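Local coordinates for toll-like receptor 13 (Mus musculus, PDB 4Z0C), which recognises and binds bacterial 23S ribosomal RNA through its leucine-rich-repeat ectodomain and signals through MYD88 to trigger the inflammatory response, at residues L306-G311 / S322-L327; R346-L351 / T355-S360. All coordinates share one frame; numbering follows the deposited sequence.

Both contacts lie in the extracellular leucine-rich-repeat solenoid. Following the chain from the N terminus, 306-311, which holds strand 307-309, opens interaction 1, and the loop closes when 322-327 on the convex side packs back onto it. The chain then makes strand 332-334 and turns outward again to 346-351, the start of interaction 2, whose loop is shorter: three residues separate it from 355-360. The contacts run in series without crossing, the centres of interactions 1 and 2 about 8 Å apart. Interaction 1 lies essentially within LRR 12, with Leu327 just past its end, whereas interaction 2 joins LRR 13 to LRR 14. Their convex segments touch directly, with Ser350 OG 3.0 Å from Asn325 O in a probable hydrogen bond.

Interaction 1. Residues L306-G311 / S322-L327; sequences LFLDLG and SEFNAL
Leu310 and Phe324 meet inside the leucine-rich-repeat solenoid, where strand 307-309 of the concave sheet faces the turns of the convex side, essentially within LRR 12. Their side chains come from opposite directions, and Leu310 CD1 reaches Phe324 CE1 at 3.9 Å. It lies near the plane of the ring, so the methyl meets an aromatic edge. Leu308 CD2 arrives at the same edge, 4.2 Å from Phe324 CE1, with the two side chains at about a right angle. Leu308, in the strand, and Leu310, just after it, both point toward 322-327, while Asp309 between them does not, the alternation expected of a leucine-rich repeat. Leu308 has CG anti to the backbone N (chi1 172°), which, with chi2 57°, carries CD2 toward the convex segment. Ile296 of helix 293-302, in the preceding repeat, packs on both Leu310 and Phe324, and Leu333 of the next strand touches the ring.

All four touching residues are buried, but only 116 Å² is covered between the segments. By contrast, the outer side is more open to solvent: Ala326 is exposed, and Ser322 and Asn325 are partly exposed, without contact to the strand. Two overlapping type I turns shape this side, and the second is held by Leu327 N to Phe324 O at 2.8 Å. Its last residue, just past LRR 12, turns back inside, where Leu327 CD1 lies 4.1 Å from Leu308 CD2.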
loop_
_atom_site.group_PDB
_atom_site.type_symbol
_atom_site.label_atom_id
_atom_site.label_comp_id
_atom_site.label_asym_id
_atom_site.label_seq_id
_atom_site.Cartn_x
_atom_site.Cartn_y
_atom_site.Cartn_z
ATOM N N LEU A 306 38.293 -16.118 17.138
ATOM C CA LEU A 306 36.918 -16.554 17.441
ATOM C C LEU A 306 35.918 -15.881 16.494
ATOM O O LEU A 306 34.944 -16.495 16.052
ATOM C CB LEU A 306 36.531 -16.193 18.881
ATOM C CG LEU A 306 37.368 -16.833 19.998
ATOM C CD1 LEU A 306 36.786 -16.531 21.407
ATOM C CD2 LEU A 306 37.486 -18.333 19.752
ATOM N N PHE A 307 36.199 -14.619 16.182
ATOM C CA PHE A 307 35.351 -13.802 15.340
ATOM C C PHE A 307 36.199 -13.133 14.265
ATOM O O PHE A 307 37.083 -12.335 14.566
ATOM C CB PHE A 307 34.629 -12.741 16.196
ATOM C CG PHE A 307 33.771 -11.775 15.399
ATOM C CD1 PHE A 307 33.168 -12.162 14.214
ATOM C CD2 PHE A 307 33.568 -10.481 15.847
ATOM C CE1 PHE A 307 32.386 -11.271 13.494
ATOM C CE2 PHE A 307 32.785 -9.588 15.127
ATOM C CZ PHE A 307 32.196 -9.982 13.955
ATOM N N LEU A 308 35.896 -13.447 13.010
ATOM C CA LEU A 308 36.519 -12.802 11.863
ATOM C C LEU A 308 35.440 -12.114 11.003
ATOM O O LEU A 308 34.449 -12.730 10.618
ATOM C CB LEU A 308 37.299 -13.838 11.043
ATOM C CG LEU A 308 37.864 -13.401 9.685
ATOM C CD1 LEU A 308 38.786 -12.185 9.811
ATOM C CD2 LEU A 308 38.578 -14.547 8.969
ATOM N N ASP A 309 35.634 -10.832 10.714
ATOM C CA ASP A 309 34.694 -10.089 9.901
ATOM C C ASP A 309 35.346 -9.716 8.576
ATOM O O ASP A 309 36.249 -8.892 8.545
ATOM C CB ASP A 309 34.231 -8.823 10.618
ATOM C CG ASP A 309 33.014 -8.164 9.947
ATOM O OD1 ASP A 309 32.897 -8.192 8.694
ATOM O OD2 ASP A 309 32.165 -7.612 10.685
ATOM N N LEU A 310 34.869 -10.311 7.480
ATOM C CA LEU A 310 35.455 -10.062 6.165
ATOM C C LEU A 310 34.525 -9.307 5.229
ATOM O O LEU A 310 34.669 -9.385 4.014
ATOM C CB LEU A 310 35.895 -11.372 5.515
ATOM C CG LEU A 310 37.177 -12.004 6.074
ATOM C CD1 LEU A 310 37.388 -13.416 5.526
ATOM C CD2 LEU A 310 38.364 -11.114 5.766
ATOM N N GLY A 311 33.574 -8.575 5.797
ATOM C CA GLY A 311 32.609 -7.834 5.004
ATOM C C GLY A 311 33.204 -6.838 4.027
ATOM O O GLY A 311 34.210 -6.201 4.322
ATOM N N SER A 322 39.164 -24.688 0.813
ATOM C CA SER A 322 39.765 -24.807 2.136
ATOM C C SER A 322 40.263 -23.497 2.752
ATOM O O SER A 322 41.139 -23.520 3.607
ATOM C CB SER A 322 40.891 -25.848 2.100
ATOM O OG SER A 322 40.425 -27.068 1.544
ATOM N N GLU A 323 39.702 -22.365 2.331
ATOM C CA GLU A 323 40.139 -21.044 2.817
ATOM C C GLU A 323 40.150 -20.870 4.333
ATOM O O GLU A 323 40.989 -20.147 4.881
ATOM C CB GLU A 323 39.309 -19.918 2.187
ATOM C CG GLU A 323 39.750 -19.527 0.776
ATOM C CD GLU A 323 39.198 -20.434 -0.317
ATOM O OE1 GLU A 323 39.777 -20.421 -1.429
ATOM O OE2 GLU A 323 38.207 -21.167 -0.068
ATOM N N PHE A 324 39.190 -21.491 5.006
ATOM C CA PHE A 324 39.011 -21.269 6.434
ATOM C C PHE A 324 39.469 -22.443 7.269
ATOM O O PHE A 324 39.383 -22.401 8.498
ATOM C CB PHE A 324 37.534 -20.933 6.741
ATOM C CG PHE A 324 37.080 -19.642 6.133
ATOM C CD1 PHE A 324 37.360 -18.433 6.764
ATOM C CD2 PHE A 324 36.400 -19.628 4.919
ATOM C CE1 PHE A 324 36.962 -17.226 6.208
ATOM C CE2 PHE A 324 35.998 -18.433 4.351
ATOM C CZ PHE A 324 36.275 -17.225 4.995
ATOM N N ASN A 325 39.968 -23.486 6.614
ATOM C CA ASN A 325 40.256 -24.729 7.330
ATOM C C ASN A 325 41.365 -24.655 8.382
ATOM O O ASN A 325 41.400 -25.470 9.307
ATOM C CB ASN A 325 40.424 -25.910 6.374
ATOM C CG ASN A 325 39.101 -26.323 5.735
ATOM O OD1 ASN A 325 38.023 -25.982 6.237
ATOM N ND2 ASN A 325 39.176 -27.057 4.630
ATOM N N ALA A 326 42.263 -23.684 8.253
ATOM C CA ALA A 326 43.285 -23.482 9.274
ATOM C C ALA A 326 42.758 -22.567 10.385
ATOM O O ALA A 326 43.513 -22.100 11.241
ATOM C CB ALA A 326 44.559 -22.922 8.661
ATOM N N LEU A 327 41.454 -22.314 10.371
ATOM C CA LEU A 327 40.828 -21.498 11.404
ATOM C C LEU A 327 39.708 -22.208 12.170
ATOM O O LEU A 327 38.630 -21.653 12.338
ATOM C CB LEU A 327 40.310 -20.192 10.797
ATOM C CG LEU A 327 41.242 -18.991 10.957
ATOM C CD1 LEU A 327 40.836 -17.810 10.100
ATOM C CD2 LEU A 327 41.283 -18.568 12.430
#

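Interaction 2. Residues R346-L351 / T355-S360; sequences RTWSSL and TSLDLS
Asp358 OD1 is gripped by two donors from Ser360, just past the end of the strand that packs against Trp348. The hydroxyl is the nearer, with Ser360 OG donating to Asp358 OD1 at 2.7 Å from the syn side, 18° out of the carboxylate plane. The backbone amide, Ser360 N, lies 3.0 Å from Asp358 OD1 and approaches from above that plane, 39° out of it. This second bond makes an Asx turn, and together the two restrict rotation of the carboxylate just where strand 356-358 ends. Asp358 also packs against Asn334 and Ser382 on the strands to either side.

The flanking leucines point the other way, into the solenoid. This is the alternation of a leucine-rich repeat: Leu357 and Leu359 enter the hydrophobic interior, while Asp358 belongs to the concave surface. Here the strand of LRR 14 receives a tryptophan from the convex side of LRR 13. Trp348 CZ3 lies 3.8 Å from Leu357 CD2; the methyl comes in obliquely, and the side chains cross at about a right angle. Leu359 approaches differently, from the opposite direction and near the indole plane, placing its CD1 4.1 Å from Trp348 CH2. Both contacts fall on CZ3 and CH2, two outer carbons of the benzo ring.

With CG between the backbone N and the carbonyl carbon (chi1 47°), Trp348 projects its indole toward the strand. Thr347 CG2 packs over one face, 3.4 Å above the plane and offset toward the rim. The polar end is satisfied within the next repeat, where Trp348 NE1 hydrogen-bonds to Ala371 O. There too Phe372 meets the indole ring and touches Leu359.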
loop_
_atom_site.group_PDB
_atom_site.type_symbol
_atom_site.label_atom_id
_atom_site.label_comp_id
_atom_site.label_asym_id
_atom_site.label_seq_id
_atom_site.Cartn_x
_atom_site.Cartn_y
_atom_site.Cartn_z
ATOM N N ARG A 346 33.955 -27.190 0.549
ATOM C CA ARG A 346 35.397 -27.233 0.692
ATOM C C ARG A 346 35.981 -26.071 1.455
ATOM O O ARG A 346 37.120 -26.158 1.928
ATOM C CB ARG A 346 36.077 -27.311 -0.679
ATOM C CG ARG A 346 35.728 -28.522 -1.521
ATOM C CD ARG A 346 36.126 -29.828 -0.846
ATOM N NE ARG A 346 35.918 -30.967 -1.739
ATOM C CZ ARG A 346 36.633 -31.190 -2.840
ATOM N NH1 ARG A 346 37.599 -30.349 -3.186
ATOM N NH2 ARG A 346 36.380 -32.249 -3.598
ATOM N N THR A 347 35.230 -24.981 1.557
ATOM C CA THR A 347 35.795 -23.775 2.159
ATOM C C THR A 347 35.839 -23.780 3.686
ATOM O O THR A 347 36.768 -23.235 4.275
ATOM C CB THR A 347 35.091 -22.493 1.664
ATOM O OG1 THR A 347 35.947 -21.364 1.905
ATOM C CG2 THR A 347 33.739 -22.291 2.372
ATOM N N TRP A 348 34.851 -24.407 4.315
ATOM C CA TRP A 348 34.701 -24.356 5.767
ATOM C C TRP A 348 34.459 -25.749 6.328
ATOM O O TRP A 348 33.686 -25.935 7.269
ATOM C CB TRP A 348 33.562 -23.421 6.161
ATOM C CG TRP A 348 32.272 -23.622 5.385
ATOM C CD1 TRP A 348 31.709 -24.811 4.988
ATOM C CD2 TRP A 348 31.410 -22.592 4.898
ATOM N NE1 TRP A 348 30.541 -24.577 4.288
ATOM C CE2 TRP A 348 30.340 -23.222 4.218
ATOM C CE3 TRP A 348 31.440 -21.197 4.963
ATOM C CZ2 TRP A 348 29.311 -22.503 3.629
ATOM C CZ3 TRP A 348 30.409 -20.484 4.370
ATOM C CH2 TRP A 348 29.364 -21.141 3.705
ATOM N N SER A 349 35.127 -26.725 5.729
ATOM C CA SER A 349 35.012 -28.121 6.132
ATOM C C SER A 349 35.305 -28.366 7.616
ATOM O O SER A 349 34.719 -29.255 8.238
ATOM C CB SER A 349 35.961 -28.967 5.282
ATOM O OG SER A 349 35.490 -30.296 5.204
ATOM N N SER A 350 36.218 -27.583 8.178
ATOM C CA SER A 350 36.667 -27.817 9.549
ATOM C C SER A 350 36.056 -26.852 10.583
ATOM O O SER A 350 36.421 -26.877 11.757
ATOM C CB SER A 350 38.181 -27.699 9.600
ATOM O OG SER A 350 38.550 -26.334 9.473
ATOM N N LEU A 351 35.093 -26.044 10.159
ATOM C CA LEU A 351 34.530 -25.031 11.034
ATOM C C LEU A 351 33.441 -25.602 11.936
ATOM O O LEU A 351 32.312 -25.126 11.919
ATOM C CB LEU A 351 33.990 -23.861 10.207
ATOM C CG LEU A 351 34.878 -22.615 10.159
ATOM C CD1 LEU A 351 36.309 -23.002 10.047
ATOM C CD2 LEU A 351 34.507 -21.670 9.032
ATOM N N THR A 355 29.132 -20.832 15.083
ATOM C CA THR A 355 27.730 -20.765 15.522
ATOM C C THR A 355 26.953 -19.647 14.824
ATOM O O THR A 355 25.731 -19.665 14.791
ATOM C CB THR A 355 27.583 -20.574 17.066
ATOM O OG1 THR A 355 28.269 -19.388 17.472
ATOM C CG2 THR A 355 28.126 -21.780 17.825
ATOM N N SER A 356 27.671 -18.701 14.234
ATOM C CA SER A 356 27.053 -17.583 13.556
ATOM C C SER A 356 27.766 -17.305 12.231
ATOM O O SER A 356 28.993 -17.237 12.180
ATOM C CB SER A 356 27.088 -16.346 14.451
ATOM O OG SER A 356 26.627 -15.204 13.748
ATOM N N LEU A 357 26.983 -17.137 11.167
ATOM C CA LEU A 357 27.499 -16.913 9.820
ATOM C C LEU A 357 26.638 -15.901 9.065
ATOM O O LEU A 357 25.431 -16.060 8.969
ATOM C CB LEU A 357 27.533 -18.224 9.045
ATOM C CG LEU A 357 27.962 -18.111 7.576
ATOM C CD1 LEU A 357 29.426 -17.688 7.487
ATOM C CD2 LEU A 357 27.733 -19.419 6.799
ATOM N N ASP A 358 27.263 -14.865 8.527
ATOM C CA ASP A 358 26.535 -13.834 7.807
ATOM C C ASP A 358 26.963 -13.792 6.342
ATOM O O ASP A 358 28.092 -13.414 6.024
ATOM C CB ASP A 358 26.740 -12.474 8.477
ATOM C CG ASP A 358 25.914 -11.365 7.827
ATOM O OD1 ASP A 358 25.074 -11.674 6.973
ATOM O OD2 ASP A 358 26.063 -10.183 8.202
ATOM N N LEU A 359 26.056 -14.200 5.455
ATOM C CA LEU A 359 26.317 -14.213 4.016
ATOM C C LEU A 359 25.431 -13.195 3.285
ATOM O O LEU A 359 25.286 -13.222 2.073
ATOM C CB LEU A 359 26.073 -15.612 3.458
ATOM C CG LEU A 359 27.147 -16.637 3.814
ATOM C CD1 LEU A 359 26.728 -18.021 3.320
ATOM C CD2 LEU A 359 28.495 -16.209 3.257
ATOM N N SER A 360 24.857 -12.278 4.040
ATOM C CA SER A 360 23.862 -11.371 3.506
ATOM C C SER A 360 24.456 -10.383 2.511
ATOM O O SER A 360 25.620 -10.020 2.634
ATOM C CB SER A 360 23.187 -10.616 4.654
ATOM O OG SER A 360 24.106 -9.737 5.282
#